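Local coordinates for protein probable adenylyl-sulfate kinase (Aeropyrum pernix, PDB 2YVU) that probably catalyses the ATP-dependent 3'-phosphorylation of adenosine 5'-phosphosulfate to 3'-phosphoadenylyl sulfate, the activated form of sulfate, at residues 37-49 / 81-93. Residues are numbered along the deposited sequence; the frame is centred on the assembly and turned at random.
Sequences LQKEGYRVEVLDG and LARNGVIVICSFV
Strand 44-48, outermost in its own chain's sheet, pairs with strand 87-91 in parallel, five backbone hydrogen bonds running from I87 N to R43 O (3.0 Å) through to S91 N to L47 O (2.9 Å). V44, V46, I87 and I89 lie on the face toward helix 26-39: V44 CG1 meets I89 CD1 at 3.6 Å, and L37 CD1 reaches both isoleucines. I87 brings its CD1 obliquely against CG and CB of Y42, an off-centre CH-pi contact 4.3 Å from the ring centroid, because CG1 lies beside its backbone N (chi1 -68°). On the other face L47 CD1 rests on V88 CG1 (3.7 Å). F92 turns back, with D48 CA 3.6 Å above one face of its ring and CE1 and CZ against L47 CB. Cutting F92 back to an alanine is likely to leave a gap beside L47 and D48 and H70 without its ring partner. Polar ends find partners outside the pair: E45 OE2 salt-bridges R83 and hydrogen-bonds N84, both of the second subunit, D48 caps W51 N, and S91 OG hydrogen-bonds T27 OG1. Backbone bonds and apolar packing thus join two strands of a P-loop kinase core, while E45 reaches the dimer partner and S91 probably the nucleotide site.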
loop_
_atom_site.group_PDB
_atom_site.type_symbol
_atom_site.label_atom_id
_atom_site.label_comp_id
_atom_site.label_asym_id
_atom_site.label_seq_id
_atom_site.Cartn_x
_atom_site.Cartn_y
_atom_site.Cartn_z
ATOM N N LEU A 37 -21.260 0.684 2.521
ATOM C CA LEU A 37 -20.580 0.431 3.778
ATOM C C LEU A 37 -20.079 1.701 4.449
ATOM O O LEU A 37 -20.136 1.822 5.662
ATOM C CB LEU A 37 -19.414 -0.531 3.545
ATOM C CG LEU A 37 -19.847 -1.876 2.983
ATOM C CD1 LEU A 37 -18.641 -2.587 2.407
ATOM C CD2 LEU A 37 -20.510 -2.714 4.101
ATOM N N GLN A 38 -19.560 2.636 3.664
ATOM C CA GLN A 38 -19.080 3.877 4.250
ATOM C C GLN A 38 -20.267 4.593 4.884
ATOM O O GLN A 38 -20.206 4.988 6.046
ATOM C CB GLN A 38 -18.400 4.751 3.188
ATOM C CG GLN A 38 -17.059 4.176 2.721
ATOM C CD GLN A 38 -16.391 4.992 1.611
ATOM O OE1 GLN A 38 -17.062 5.655 0.821
ATOM N NE2 GLN A 38 -15.064 4.919 1.538
ATOM N N LYS A 39 -21.360 4.735 4.138
ATOM C CA LYS A 39 -22.541 5.394 4.690
ATOM C C LYS A 39 -22.983 4.738 5.996
ATOM O O LYS A 39 -23.615 5.375 6.828
ATOM C CB LYS A 39 -23.673 5.409 3.664
ATOM C CG LYS A 39 -23.470 6.467 2.585
ATOM C CD LYS A 39 -24.516 6.349 1.482
ATOM C CE LYS A 39 -24.382 7.464 0.444
ATOM N NZ LYS A 39 -25.415 7.348 -0.641
ATOM N N GLU A 40 -22.635 3.470 6.191
ATOM C CA GLU A 40 -22.982 2.782 7.434
ATOM C C GLU A 40 -21.900 3.014 8.479
ATOM O O GLU A 40 -21.998 2.527 9.600
ATOM C CB GLU A 40 -23.154 1.278 7.205
ATOM C CG GLU A 40 -24.378 0.926 6.388
ATOM C CD GLU A 40 -24.639 -0.571 6.327
ATOM O OE1 GLU A 40 -24.082 -1.319 7.154
ATOM O OE2 GLU A 40 -25.421 -0.996 5.455
ATOM N N GLY A 41 -20.854 3.737 8.091
ATOM C CA GLY A 41 -19.779 4.053 9.021
ATOM C C GLY A 41 -18.550 3.165 9.077
ATOM O O GLY A 41 -17.738 3.306 9.980
ATOM N N TYR A 42 -18.397 2.240 8.142
ATOM C CA TYR A 42 -17.222 1.370 8.167
ATOM C C TYR A 42 -16.072 2.068 7.458
ATOM O O TYR A 42 -16.293 2.913 6.594
ATOM C CB TYR A 42 -17.497 0.056 7.438
ATOM C CG TYR A 42 -18.428 -0.902 8.151
ATOM C CD1 TYR A 42 -17.970 -1.684 9.206
ATOM C CD2 TYR A 42 -19.743 -1.068 7.731
ATOM C CE1 TYR A 42 -18.802 -2.618 9.821
ATOM C CE2 TYR A 42 -20.590 -2.000 8.344
ATOM C CZ TYR A 42 -20.106 -2.774 9.387
ATOM O OH TYR A 42 -20.897 -3.741 9.980
ATOM N N ARG A 43 -14.845 1.708 7.824
ATOM C CA ARG A 43 -13.656 2.246 7.172
ATOM C C ARG A 43 -13.545 1.369 5.942
ATOM O O ARG A 43 -13.491 0.143 6.070
ATOM C CB ARG A 43 -12.413 2.009 8.021
ATOM C CG ARG A 43 -12.549 2.400 9.476
ATOM C CD ARG A 43 -12.018 3.783 9.694
ATOM N NE ARG A 43 -11.382 3.892 11.004
ATOM C CZ ARG A 43 -10.746 4.978 11.428
ATOM N NH1 ARG A 43 -10.668 6.043 10.638
ATOM N NH2 ARG A 43 -10.191 4.998 12.638
ATOM N N VAL A 44 -13.498 1.982 4.763
ATOM C CA VAL A 44 -13.410 1.239 3.508
ATOM C C VAL A 44 -12.406 1.862 2.536
ATOM O O VAL A 44 -12.238 3.089 2.501
ATOM C CB VAL A 44 -14.766 1.234 2.768
ATOM C CG1 VAL A 44 -14.698 0.292 1.565
ATOM C CG2 VAL A 44 -15.897 0.818 3.716
ATOM N N GLU A 45 -11.713 1.013 1.782
ATOM C CA GLU A 45 -10.803 1.488 0.752
ATOM C C GLU A 45 -11.028 0.640 -0.467
ATOM O O GLU A 45 -11.078 -0.586 -0.373
ATOM C CB GLU A 45 -9.351 1.379 1.165
ATOM C CG GLU A 45 -8.972 2.339 2.264
ATOM C CD GLU A 45 -8.944 3.772 1.777
ATOM O OE1 GLU A 45 -8.998 3.986 0.553
ATOM O OE2 GLU A 45 -8.844 4.673 2.610
ATOM N N VAL A 46 -11.177 1.300 -1.610
ATOM C CA VAL A 46 -11.370 0.612 -2.859
ATOM C C VAL A 46 -10.044 0.757 -3.587
ATOM O O VAL A 46 -9.580 1.869 -3.802
ATOM C CB VAL A 46 -12.462 1.281 -3.713
ATOM C CG1 VAL A 46 -12.517 0.629 -5.067
ATOM C CG2 VAL A 46 -13.808 1.177 -3.033
ATOM N N LEU A 47 -9.426 -0.365 -3.937
ATOM C CA LEU A 47 -8.171 -0.344 -4.659
ATOM C C LEU A 47 -8.462 -0.909 -6.038
ATOM O O LEU A 47 -9.045 -1.984 -6.162
ATOM C CB LEU A 47 -7.098 -1.199 -3.946
ATOM C CG LEU A 47 -6.818 -0.898 -2.463
ATOM C CD1 LEU A 47 -5.821 -1.900 -1.908
ATOM C CD2 LEU A 47 -6.278 0.517 -2.295
ATOM N N ASP A 48 -8.086 -0.172 -7.079
ATOM C CA ASP A 48 -8.307 -0.648 -8.434
ATOM C C ASP A 48 -7.117 -0.300 -9.323
ATOM O O ASP A 48 -6.206 0.396 -8.891
ATOM C CB ASP A 48 -9.612 -0.071 -8.989
ATOM C CG ASP A 48 -9.622 1.444 -8.993
ATOM O OD1 ASP A 48 -8.891 2.045 -9.801
ATOM O OD2 ASP A 48 -10.345 2.039 -8.165
ATOM N N GLY A 49 -7.114 -0.809 -10.550
ATOM C CA GLY A 49 -6.007 -0.567 -11.469
ATOM C C GLY A 49 -5.751 0.873 -11.853
ATOM O O GLY A 49 -4.608 1.314 -11.919
ATOM N N LEU A 81 -3.958 -2.842 5.438
ATOM C CA LEU A 81 -5.158 -2.068 5.746
ATOM C C LEU A 81 -6.150 -2.926 6.534
ATOM O O LEU A 81 -6.709 -2.498 7.555
ATOM C CB LEU A 81 -5.813 -1.563 4.452
ATOM C CG LEU A 81 -5.127 -0.390 3.716
ATOM C CD1 LEU A 81 -5.657 -0.276 2.280
ATOM C CD2 LEU A 81 -5.375 0.911 4.467
ATOM N N ALA A 82 -6.349 -4.150 6.068
ATOM C CA ALA A 82 -7.314 -5.033 6.702
ATOM C C ALA A 82 -6.961 -5.408 8.135
ATOM O O ALA A 82 -7.852 -5.516 8.979
ATOM C CB ALA A 82 -7.516 -6.290 5.843
ATOM N N ARG A 83 -5.681 -5.616 8.425
ATOM C CA ARG A 83 -5.318 -5.950 9.794
ATOM C C ARG A 83 -5.512 -4.734 10.688
ATOM O O ARG A 83 -5.396 -4.840 11.912
ATOM C CB ARG A 83 -3.875 -6.484 9.899
ATOM C CG ARG A 83 -2.735 -5.484 9.754
ATOM C CD ARG A 83 -1.453 -6.289 9.613
ATOM N NE ARG A 83 -0.215 -5.508 9.666
ATOM C CZ ARG A 83 0.971 -6.020 9.346
ATOM N NH1 ARG A 83 1.045 -7.291 8.952
ATOM N NH2 ARG A 83 2.078 -5.292 9.438
ATOM N N ASN A 84 -5.804 -3.576 10.091
ATOM C CA ASN A 84 -6.048 -2.391 10.906
ATOM C C ASN A 84 -7.505 -1.978 10.881
ATOM O O ASN A 84 -7.821 -0.808 11.036
ATOM C CB ASN A 84 -5.148 -1.226 10.479
ATOM C CG ASN A 84 -3.708 -1.417 10.940
ATOM O OD1 ASN A 84 -3.396 -1.236 12.112
ATOM N ND2 ASN A 84 -2.839 -1.814 10.027
ATOM N N GLY A 85 -8.386 -2.950 10.656
ATOM C CA GLY A 85 -9.820 -2.689 10.674
ATOM C C GLY A 85 -10.522 -2.210 9.421
ATOM O O GLY A 85 -11.705 -1.926 9.462
ATOM N N VAL A 86 -9.816 -2.161 8.298
ATOM C CA VAL A 86 -10.396 -1.679 7.069
ATOM C C VAL A 86 -10.978 -2.758 6.161
ATOM O O VAL A 86 -10.404 -3.830 6.005
ATOM C CB VAL A 86 -9.332 -0.921 6.258
ATOM C CG1 VAL A 86 -9.946 -0.362 4.984
ATOM C CG2 VAL A 86 -8.703 0.178 7.119
ATOM N N ILE A 87 -12.115 -2.453 5.553
ATOM C CA ILE A 87 -12.742 -3.351 4.594
ATOM C C ILE A 87 -12.110 -2.947 3.264
ATOM O O ILE A 87 -12.327 -1.833 2.782
ATOM C CB ILE A 87 -14.274 -3.136 4.539
ATOM C CG1 ILE A 87 -14.913 -3.597 5.867
ATOM C CG2 ILE A 87 -14.865 -3.917 3.346
ATOM C CD1 ILE A 87 -16.428 -3.342 5.964
ATOM N N VAL A 88 -11.315 -3.841 2.681
ATOM C CA VAL A 88 -10.627 -3.514 1.438
ATOM C C VAL A 88 -11.294 -4.148 0.249
ATOM O O VAL A 88 -11.323 -5.371 0.135
ATOM C CB VAL A 88 -9.190 -3.995 1.472
ATOM C CG1 VAL A 88 -8.388 -3.386 0.270
ATOM C CG2 VAL A 88 -8.576 -3.620 2.814
ATOM N N ILE A 89 -11.850 -3.321 -0.623
ATOM C CA ILE A 89 -12.515 -3.844 -1.814
ATOM C C ILE A 89 -11.564 -3.679 -2.997
ATOM O O ILE A 89 -11.158 -2.559 -3.348
ATOM C CB ILE A 89 -13.852 -3.112 -2.050
ATOM C CG1 ILE A 89 -14.750 -3.292 -0.811
ATOM C CG2 ILE A 89 -14.565 -3.681 -3.280
ATOM C CD1 ILE A 89 -15.881 -2.257 -0.718
ATOM N N CYS A 90 -11.185 -4.802 -3.599
ATOM C CA CYS A 90 -10.240 -4.774 -4.711
ATOM C C CYS A 90 -10.826 -5.132 -6.070
ATOM O O CYS A 90 -11.578 -6.095 -6.197
ATOM C CB CYS A 90 -9.072 -5.724 -4.430
ATOM S SG CYS A 90 -8.104 -5.345 -3.002
ATOM N N SER A 91 -10.450 -4.363 -7.086
ATOM C CA SER A 91 -10.909 -4.600 -8.447
ATOM C C SER A 91 -9.710 -4.512 -9.368
ATOM O O SER A 91 -9.272 -3.415 -9.748
ATOM C CB SER A 91 -11.929 -3.554 -8.886
ATOM O OG SER A 91 -12.278 -3.822 -10.229
ATOM N N PHE A 92 -9.168 -5.663 -9.732
ATOM C CA PHE A 92 -7.993 -5.665 -10.577
ATOM C C PHE A 92 -8.056 -6.628 -11.739
ATOM O O PHE A 92 -8.929 -7.486 -11.804
ATOM C CB PHE A 92 -6.755 -5.998 -9.743
ATOM C CG PHE A 92 -6.340 -4.901 -8.829
ATOM C CD1 PHE A 92 -6.808 -4.856 -7.524
ATOM C CD2 PHE A 92 -5.518 -3.875 -9.294
ATOM C CE1 PHE A 92 -6.465 -3.800 -6.679
ATOM C CE2 PHE A 92 -5.167 -2.810 -8.457
ATOM C CZ PHE A 92 -5.640 -2.774 -7.144
ATOM N N VAL A 93 -7.110 -6.460 -12.660
ATOM C CA VAL A 93 -6.995 -7.347 -13.803
ATOM C C VAL A 93 -6.062 -8.455 -13.293
ATOM O O VAL A 93 -4.850 -8.254 -13.131
ATOM C CB VAL A 93 -6.382 -6.616 -15.023
ATOM C CG1 VAL A 93 -5.079 -5.965 -14.638
ATOM C CG2 VAL A 93 -6.167 -7.589 -16.170
HETATM O O HOH W 1 -14.193 -0.856 9.095
HETATM O O HOH W 2 -8.947 -2.384 -12.232
#